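Local coordinates for tetratricopeptide TPR_2 repeat protein (Thermobaculum terrenum, PDB 5DJS) that is of unsettled function but joins tetratricopeptide-type helical repeats to a family 41 glycosyltransferase-like region of GT-B type, modelled with bound uridine-5'-diphosphate, at residues A[14-19]-A[29-34]; A[315-320]-A[491-496]. The protein carries 1 engineered substitution. All blocks are in the same frame, centred on the assembly; numbering follows the deposited sequence.

Interaction 1 of 2, residues A[14-19]-A[29-34]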
ATOM      1  N   SER A  14      16.407   0.400 -26.088  1.00 79.78           N
ATOM      2  CA  SER A  14      15.151   1.144 -26.259  1.00 82.41           C
ATOM      3  C   SER A  14      13.946   0.206 -26.365  1.00 85.10           C
ATOM      4  O   SER A  14      12.882   0.519 -25.831  1.00 87.16           O
ATOM      5  CB  SER A  14      15.212   2.060 -27.479  1.00 82.86           C
ATOM      6  OG  SER A  14      15.721   1.366 -28.597  1.00 84.72           O
ATOM      7  N   HIS A  15      14.111  -0.927 -27.053  1.00 87.89           N
ATOM      8  CA  HIS A  15      13.075  -1.978 -27.093  1.00 93.34           C
ATOM      9  C   HIS A  15      12.735  -2.476 -25.683  1.00 87.25           C
ATOM     10  O   HIS A  15      11.564  -2.694 -25.361  1.00 85.52           O
ATOM     11  CB  HIS A  15      13.517  -3.150 -27.993  1.00102.16           C
ATOM     12  CG  HIS A  15      12.578  -4.326 -27.983  1.00111.93           C
ATOM     13  ND1 HIS A  15      12.916  -5.542 -27.428  1.00114.92           N
ATOM     14  CD2 HIS A  15      11.319  -4.470 -28.463  1.00115.14           C
ATOM     15  CE1 HIS A  15      11.906  -6.384 -27.564  1.00114.85           C
ATOM     16  NE2 HIS A  15      10.925  -5.758 -28.187  1.00116.98           N
ATOM     17  N   ALA A  16      13.764  -2.638 -24.853  1.00 81.78           N
ATOM     18  CA  ALA A  16      13.593  -3.092 -23.477  1.00 77.23           C
ATOM     19  C   ALA A  16      12.834  -2.074 -22.635  1.00 75.36           C
ATOM     20  O   ALA A  16      11.972  -2.451 -21.845  1.00 72.61           O
ATOM     21  CB  ALA A  16      14.946  -3.389 -22.848  1.00 77.53           C
ATOM     22  N   HIS A  17      13.162  -0.795 -22.805  1.00 76.71           N
ATOM     23  CA  HIS A  17      12.460   0.290 -22.107  1.00 81.47           C
ATOM     24  C   HIS A  17      10.990   0.457 -22.539  1.00 82.94           C
ATOM     25  O   HIS A  17      10.141   0.789 -21.711  1.00 80.20           O
ATOM     26  CB  HIS A  17      13.204   1.625 -22.272  1.00 84.38           C
ATOM     27  CG  HIS A  17      14.405   1.764 -21.388  1.00 86.00           C
ATOM     28  ND1 HIS A  17      14.338   1.644 -20.017  1.00 89.01           N
ATOM     29  CD2 HIS A  17      15.697   2.040 -21.678  1.00 86.43           C
ATOM     30  CE1 HIS A  17      15.540   1.826 -19.501  1.00 88.46           C
ATOM     31  NE2 HIS A  17      16.383   2.066 -20.489  1.00 88.42           N
ATOM     32  N   GLU A  18      10.702   0.261 -23.827  1.00 88.12           N
ATOM     33  CA  GLU A  18       9.313   0.277 -24.323  1.00 94.29           C
ATOM     34  C   GLU A  18       8.518  -0.877 -23.724  1.00 91.34           C
ATOM     35  O   GLU A  18       7.421  -0.675 -23.191  1.00 89.33           O
ATOM     36  CB  GLU A  18       9.251   0.171 -25.855  1.00 98.35           C
ATOM     37  CG  GLU A  18       9.608   1.445 -26.605  1.00100.53           C
ATOM     38  CD  GLU A  18       9.488   1.282 -28.111  1.00102.49           C
ATOM     39  OE1 GLU A  18       8.412   0.855 -28.580  1.00106.98           O
ATOM     40  OE2 GLU A  18      10.468   1.582 -28.827  1.00 99.62           O
ATOM     41  N   ALA A  19       9.094  -2.076 -23.824  1.00 87.84           N
ATOM     42  CA  ALA A  19       8.491  -3.305 -23.301  1.00 89.85           C
ATOM     43  C   ALA A  19       8.094  -3.204 -21.822  1.00 89.82           C
ATOM     44  O   ALA A  19       7.028  -3.686 -21.436  1.00 89.15           O
ATOM     45  CB  ALA A  19       9.431  -4.486 -23.515  1.00 89.22           C
ATOM     46  N   GLU A  29      12.965  -8.263 -19.964  1.00 75.21           N
ATOM     47  CA  GLU A  29      13.994  -9.112 -19.360  1.00 74.72           C
ATOM     48  C   GLU A  29      14.876  -9.776 -20.419  1.00 74.66           C
ATOM     49  O   GLU A  29      16.097  -9.677 -20.353  1.00 72.32           O
ATOM     50  CB  GLU A  29      13.360 -10.189 -18.458  1.00 76.55           C
ATOM     51  CG  GLU A  29      14.332 -11.260 -17.959  1.00 80.75           C
ATOM     52  CD  GLU A  29      13.681 -12.340 -17.112  1.00 83.55           C
ATOM     53  OE1 GLU A  29      12.627 -12.873 -17.515  1.00 84.46           O
ATOM     54  OE2 GLU A  29      14.243 -12.678 -16.050  1.00 88.13           O
ATOM     55  N   ARG A  30      14.265 -10.459 -21.385  1.00 77.00           N
ATOM     56  CA  ARG A  30      15.046 -11.248 -22.352  1.00 77.69           C
ATOM     57  C   ARG A  30      15.911 -10.343 -23.248  1.00 71.18           C
ATOM     58  O   ARG A  30      17.010 -10.734 -23.660  1.00 72.75           O
ATOM     59  CB  ARG A  30      14.160 -12.247 -23.145  1.00 84.67           C
ATOM     60  CG  ARG A  30      13.646 -11.828 -24.527  1.00 91.91           C
ATOM     61  CD  ARG A  30      13.002 -13.005 -25.268  1.00 93.40           C
ATOM     62  NE  ARG A  30      11.839 -13.540 -24.555  1.00 92.82           N
ATOM     63  CZ  ARG A  30      10.583 -13.086 -24.650  1.00 96.39           C
ATOM     64  NH1 ARG A  30      10.259 -12.070 -25.453  1.00 96.30           N
ATOM     65  NH2 ARG A  30       9.628 -13.666 -23.926  1.00 99.01           N
ATOM     66  N   ALA A  31      15.419  -9.134 -23.517  1.00 63.43           N
ATOM     67  CA  ALA A  31      16.189  -8.110 -24.231  1.00 60.57           C
ATOM     68  C   ALA A  31      17.377  -7.601 -23.406  1.00 57.29           C
ATOM     69  O   ALA A  31      18.460  -7.383 -23.949  1.00 56.22           O
ATOM     70  CB  ALA A  31      15.286  -6.949 -24.623  1.00 62.85           C
ATOM     71  N   CYS A  32      17.167  -7.400 -22.104  1.00 55.34           N
ATOM     72  CA  CYS A  32      18.260  -7.041 -21.179  1.00 49.93           C
ATOM     73  C   CYS A  32      19.356  -8.109 -21.105  1.00 49.30           C
ATOM     74  O   CYS A  32      20.530  -7.774 -21.009  1.00 47.23           O
ATOM     75  CB  CYS A  32      17.743  -6.784 -19.764  1.00 47.12           C
ATOM     76  SG  CYS A  32      16.948  -5.195 -19.497  1.00 45.48           S
ATOM     77  N   TRP A  33      18.973  -9.383 -21.124  1.00 51.82           N
ATOM     78  CA  TRP A  33      19.957 -10.475 -21.157  1.00 55.93           C
ATOM     79  C   TRP A  33      20.767 -10.443 -22.447  1.00 60.11           C
ATOM     80  O   TRP A  33      21.982 -10.638 -22.405  1.00 59.73           O
ATOM     81  CB  TRP A  33      19.309 -11.865 -20.950  1.00 54.38           C
ATOM     82  CG  TRP A  33      18.898 -12.125 -19.512  1.00 54.01           C
ATOM     83  CD1 TRP A  33      17.637 -12.366 -19.056  1.00 55.78           C
ATOM     84  CD2 TRP A  33      19.752 -12.138 -18.352  1.00 52.90           C
ATOM     85  NE1 TRP A  33      17.647 -12.539 -17.685  1.00 55.14           N
ATOM     86  CE2 TRP A  33      18.930 -12.405 -17.229  1.00 52.24           C
ATOM     87  CE3 TRP A  33      21.130 -11.957 -18.153  1.00 51.16           C
ATOM     88  CZ2 TRP A  33      19.436 -12.492 -15.929  1.00 49.34           C
ATOM     89  CZ3 TRP A  33      21.634 -12.041 -16.857  1.00 51.08           C
ATOM     90  CH2 TRP A  33      20.785 -12.310 -15.761  1.00 50.72           C
ATOM     91  N   ARG A  34      20.099 -10.177 -23.576  1.00 66.72           N
ATOM     92  CA  ARG A  34      20.779 -10.064 -24.884  1.00 68.37           C
ATOM     93  C   ARG A  34      21.851  -8.971 -24.908  1.00 62.92           C
ATOM     94  O   ARG A  34      22.865  -9.122 -25.584  1.00 65.49           O
ATOM     95  CB  ARG A  34      19.774  -9.856 -26.038  1.00 76.69           C
ATOM     96  CG  ARG A  34      19.099 -11.136 -26.515  1.00 82.98           C
ATOM     97  CD  ARG A  34      18.527 -11.021 -27.924  1.00 91.66           C
ATOM     98  NE  ARG A  34      17.892 -12.281 -28.327  1.00102.45           N
ATOM     99  CZ  ARG A  34      16.630 -12.649 -28.062  1.00107.29           C
ATOM    100  NH1 ARG A  34      15.785 -11.856 -27.395  1.00107.24           N
ATOM    101  NH2 ARG A  34      16.197 -13.838 -28.480  1.00109.98           N
TER
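Ala16 and Ala31 face each other across an antiparallel helical hairpin, the building block of tetratricopeptide-type repeat folds, formed here by helices 5-21 and 25-38. The axes of the two short segments approach to 8.6 Å at an angle of 161°. The two alanines are also the nearest pair along the backbones, with 5.7 Å from Ala16 CA to Ala31 CA. Both side chains point toward the partner helix. Alanine's single methyl suits a place where the backbones run this close.

The apolar contacts form a small cluster. Ala16 CB lies 4.0 Å from Ala31 CB and 4.3 Å from Cys32 SG, so one methyl touches two successive residues of the other helix. Cys32 is compact and apolar enough for this buried site. Beyond it, Leu48 of helix 43-56 covers both Ala16 and Cys32, placing the hairpin against the next helix.

No hydrogen bond joins residues 14-19 to 29-34, but just outside them Ser28 OG bonds to Ala16 O and adds a polar tie between the same two helices.

On the exposed side of the contact, His15 borders the methyl pair. Its CG stands anti to the backbone N (chi1 174°), which carries the imidazole toward the neighbouring helix, where its edge, near the ring plane, meets Ala31, with His15 ND1 3.9 Å from Ala31 CB.

Interaction 2 of 2, residues A[315-320]-A[491-496]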
ATOM      1  N   PRO A 315     -16.817 -12.919  -3.621  1.00 80.90           N
ATOM      2  CA  PRO A 315     -17.704 -14.077  -3.743  1.00 84.21           C
ATOM      3  C   PRO A 315     -16.965 -15.426  -3.656  1.00 86.06           C
ATOM      4  O   PRO A 315     -17.487 -16.362  -3.052  1.00 88.00           O
ATOM      5  CB  PRO A 315     -18.354 -13.877  -5.120  1.00 85.39           C
ATOM      6  CG  PRO A 315     -17.356 -13.083  -5.900  1.00 84.89           C
ATOM      7  CD  PRO A 315     -16.647 -12.207  -4.907  1.00 83.15           C
ATOM      8  N   ASP A 316     -15.753 -15.506  -4.211  1.00 85.45           N
ATOM      9  CA  ASP A 316     -14.978 -16.762  -4.269  1.00 85.10           C
ATOM     10  C   ASP A 316     -14.184 -17.075  -2.976  1.00 84.81           C
ATOM     11  O   ASP A 316     -13.044 -17.555  -3.041  1.00 89.66           O
ATOM     12  CB  ASP A 316     -14.049 -16.750  -5.510  1.00 86.57           C
ATOM     13  CG  ASP A 316     -12.986 -15.636  -5.466  1.00 88.52           C
ATOM     14  OD1 ASP A 316     -13.218 -14.599  -4.807  1.00 83.86           O
ATOM     15  OD2 ASP A 316     -11.920 -15.797  -6.100  1.00 92.66           O
ATOM     16  N   LEU A 317     -14.801 -16.851  -1.811  1.00 81.47           N
ATOM     17  CA  LEU A 317     -14.111 -16.985  -0.519  1.00 78.89           C
ATOM     18  C   LEU A 317     -13.967 -18.468  -0.158  1.00 79.21           C
ATOM     19  O   LEU A 317     -14.973 -19.180  -0.169  1.00 82.57           O
ATOM     20  CB  LEU A 317     -14.882 -16.259   0.591  1.00 77.38           C
ATOM     21  CG  LEU A 317     -14.023 -15.738   1.750  1.00 78.09           C
ATOM     22  CD1 LEU A 317     -13.228 -14.524   1.297  1.00 81.79           C
ATOM     23  CD2 LEU A 317     -14.868 -15.380   2.960  1.00 74.11           C
ATOM     24  N   PRO A 318     -12.735 -18.939   0.166  1.00 76.91           N
ATOM     25  CA  PRO A 318     -12.490 -20.381   0.380  1.00 74.75           C
ATOM     26  C   PRO A 318     -13.424 -21.109   1.332  1.00 74.64           C
ATOM     27  O   PRO A 318     -13.680 -22.302   1.131  1.00 79.01           O
ATOM     28  CB  PRO A 318     -11.074 -20.409   0.950  1.00 76.48           C
ATOM     29  CG  PRO A 318     -10.420 -19.260   0.288  1.00 77.83           C
ATOM     30  CD  PRO A 318     -11.473 -18.180   0.266  1.00 75.90           C
ATOM     31  N   GLY A 319     -13.916 -20.423   2.362  1.00 68.85           N
ATOM     32  CA  GLY A 319     -14.824 -21.052   3.316  1.00 63.57           C
ATOM     33  C   GLY A 319     -14.049 -21.858   4.349  1.00 60.08           C
ATOM     34  O   GLY A 319     -13.051 -22.533   4.044  1.00 48.93           O
ATOM     35  N   TRP A 320     -14.544 -21.801   5.578  1.00 60.76           N
ATOM     36  CA  TRP A 320     -13.773 -22.196   6.749  1.00 59.34           C
ATOM     37  C   TRP A 320     -13.650 -23.710   6.835  1.00 61.93           C
ATOM     38  O   TRP A 320     -14.555 -24.437   6.427  1.00 56.42           O
ATOM     39  CB  TRP A 320     -14.436 -21.657   8.019  1.00 56.34           C
ATOM     40  CG  TRP A 320     -14.557 -20.156   8.094  1.00 55.34           C
ATOM     41  CD1 TRP A 320     -14.335 -19.244   7.089  1.00 55.82           C
ATOM     42  CD2 TRP A 320     -14.966 -19.396   9.233  1.00 53.86           C
ATOM     43  NE1 TRP A 320     -14.563 -17.971   7.548  1.00 57.37           N
ATOM     44  CE2 TRP A 320     -14.953 -18.034   8.860  1.00 54.39           C
ATOM     45  CE3 TRP A 320     -15.342 -19.735  10.538  1.00 53.87           C
ATOM     46  CZ2 TRP A 320     -15.303 -17.010   9.741  1.00 53.99           C
ATOM     47  CZ3 TRP A 320     -15.687 -18.716  11.421  1.00 53.99           C
ATOM     48  CH2 TRP A 320     -15.667 -17.368  11.015  1.00 54.69           C
ATOM     49  N   ARG A 491     -20.384 -14.524  12.768  1.00 64.35           N
ATOM     50  CA  ARG A 491     -21.530 -13.610  12.757  1.00 70.18           C
ATOM     51  C   ARG A 491     -21.200 -12.291  12.078  1.00 67.58           C
ATOM     52  O   ARG A 491     -21.985 -11.793  11.266  1.00 71.95           O
ATOM     53  CB  ARG A 491     -22.028 -13.343  14.182  1.00 76.88           C
ATOM     54  CG  ARG A 491     -22.630 -14.573  14.832  1.00 82.00           C
ATOM     55  CD  ARG A 491     -23.194 -14.285  16.215  1.00 83.54           C
ATOM     56  NE  ARG A 491     -23.749 -15.508  16.789  1.00 83.71           N
ATOM     57  CZ  ARG A 491     -24.915 -16.056  16.445  1.00 81.86           C
ATOM     58  NH1 ARG A 491     -25.701 -15.505  15.517  1.00 81.31           N
ATOM     59  NH2 ARG A 491     -25.305 -17.184  17.033  1.00 82.23           N
ATOM     60  N   TRP A 492     -20.054 -11.723  12.437  1.00 62.54           N
ATOM     61  CA  TRP A 492     -19.551 -10.514  11.794  1.00 58.83           C
ATOM     62  C   TRP A 492     -19.426 -10.709  10.267  1.00 58.38           C
ATOM     63  O   TRP A 492     -19.937  -9.884   9.511  1.00 58.67           O
ATOM     64  CB  TRP A 492     -18.221 -10.090  12.436  1.00 56.32           C
ATOM     65  CG  TRP A 492     -17.525  -8.950  11.757  1.00 53.79           C
ATOM     66  CD1 TRP A 492     -17.689  -7.618  12.008  1.00 53.36           C
ATOM     67  CD2 TRP A 492     -16.542  -9.046  10.718  1.00 50.50           C
ATOM     68  NE1 TRP A 492     -16.875  -6.878  11.182  1.00 54.18           N
ATOM     69  CE2 TRP A 492     -16.162  -7.730  10.378  1.00 52.54           C
ATOM     70  CE3 TRP A 492     -15.949 -10.117  10.038  1.00 49.97           C
ATOM     71  CZ2 TRP A 492     -15.208  -7.456   9.388  1.00 52.06           C
ATOM     72  CZ3 TRP A 492     -15.007  -9.849   9.054  1.00 50.30           C
ATOM     73  CH2 TRP A 492     -14.647  -8.526   8.738  1.00 50.77           C
ATOM     74  N   LEU A 493     -18.788 -11.799   9.828  1.00 56.15           N
ATOM     75  CA  LEU A 493     -18.624 -12.109   8.383  1.00 58.60           C
ATOM     76  C   LEU A 493     -19.951 -12.003   7.619  1.00 61.33           C
ATOM     77  O   LEU A 493     -20.025 -11.352   6.582  1.00 65.77           O
ATOM     78  CB  LEU A 493     -18.044 -13.525   8.174  1.00 56.73           C
ATOM     79  CG  LEU A 493     -17.288 -13.944   6.898  1.00 57.73           C
ATOM     80  CD1 LEU A 493     -17.700 -15.338   6.447  1.00 57.61           C
ATOM     81  CD2 LEU A 493     -17.420 -12.988   5.726  1.00 60.15           C
ATOM     82  N   ARG A 494     -20.984 -12.641   8.163  1.00 65.76           N
ATOM     83  CA  ARG A 494     -22.311 -12.710   7.540  1.00 68.87           C
ATOM     84  C   ARG A 494     -22.995 -11.339   7.483  1.00 63.27           C
ATOM     85  O   ARG A 494     -23.568 -10.961   6.454  1.00 66.50           O
ATOM     86  CB  ARG A 494     -23.209 -13.688   8.317  1.00 73.81           C
ATOM     87  CG  ARG A 494     -24.381 -14.249   7.517  1.00 83.28           C
ATOM     88  CD  ARG A 494     -25.722 -14.169   8.254  1.00 91.18           C
ATOM     89  NE  ARG A 494     -25.627 -14.411   9.702  1.00 94.02           N
ATOM     90  CZ  ARG A 494     -25.564 -15.605  10.299  1.00 95.49           C
ATOM     91  NH1 ARG A 494     -25.576 -16.738   9.593  1.00100.34           N
ATOM     92  NH2 ARG A 494     -25.480 -15.669  11.630  1.00 91.54           N
ATOM     93  N   SER A 495     -22.949 -10.626   8.608  1.00 56.12           N
ATOM     94  CA  SER A 495     -23.469  -9.249   8.733  1.00 51.02           C
ATOM     95  C   SER A 495     -22.839  -8.299   7.715  1.00 52.36           C
ATOM     96  O   SER A 495     -23.528  -7.537   7.039  1.00 52.43           O
ATOM     97  CB  SER A 495     -23.199  -8.727  10.147  1.00 47.18           C
ATOM     98  OG  SER A 495     -23.328  -7.329  10.224  1.00 43.11           O
ATOM     99  N   VAL A 496     -21.518  -8.385   7.616  1.00 52.54           N
ATOM    100  CA  VAL A 496     -20.716  -7.579   6.701  1.00 51.18           C
ATOM    101  C   VAL A 496     -20.912  -7.996   5.235  1.00 51.31           C
ATOM    102  O   VAL A 496     -20.915  -7.140   4.345  1.00 51.04           O
ATOM    103  CB  VAL A 496     -19.221  -7.593   7.161  1.00 51.12           C
ATOM    104  CG1 VAL A 496     -18.235  -7.813   6.030  1.00 50.23           C
ATOM    105  CG2 VAL A 496     -18.897  -6.332   7.954  1.00 49.33           C
TER
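Trp320 NE1 is hydrogen-bonded to the backbone oxygen of Trp430, and the same nitrogen lies 4.2 Å from Leu493 CD1 on the long helix 479-521. The indole suits this boundary because it offers one polar N-H on an otherwise apolar surface: the N-H is satisfied by the carbonyl of the last residue of helix 423-430, while the surrounding ring carbons can rest on hydrocarbon. That bond also limits how far the ring can turn. Leu493 CD1 approaches the indole obliquely and comes within 4.4 Å of Trp320 CZ2, so the methyl touches both rings of the bicycle. The CB of Trp320 points toward the helix, and its ring is further packed by Arg486, Leu489 and Arg490 of the same helix.

These contacts lie in a region of GT-B type, which in this family pairs two domains built on parallel sheets. Residues 315-320 belong to the irregular connection leading from strand 300-304 of one sheet to strand 332-335 of the other, and helix 479-521 packs against that connection.

A second apolar contact involves Leu317, whose side chain also points toward the helix, and its CD2 meets Leu493 CD2 at 4.5 Å. Leucine suits position 493 because its forked end serves two neighbours at once, CD1 for Trp320 and CD2 for Leu317. Pro313, earlier in the same connection, touches Leu493 as well. No hydrogen bond crosses between the two segments. Between the two touching residues, Gly319 adopts a positive phi of 82°, a conformation glycine accepts readily, and Pro318 beside it packs on Leu404 and Met431.

Interaction 1 closes before interaction 2 opens along the chain, and the two share no helix, strand or sheet. Their centres are 44 Å apart and their nearest atoms about 27 Å apart. Interaction 1 joins consecutive helices, 5-21 and 25-38, within the N-terminal helical array. Interaction 2 brings together segments 171 residues apart at their closest ends, tying the connection between the two parallel sheets to helix 479-521 near the C-terminus. One is therefore local packing between consecutive helices, consistent with a repeat-type solenoid, the other a sequence-distant surface contact within the GT-B-type region. In interaction 2 the Leu317 side chain is about 10 Å from the bound uridine-5'-diphosphate.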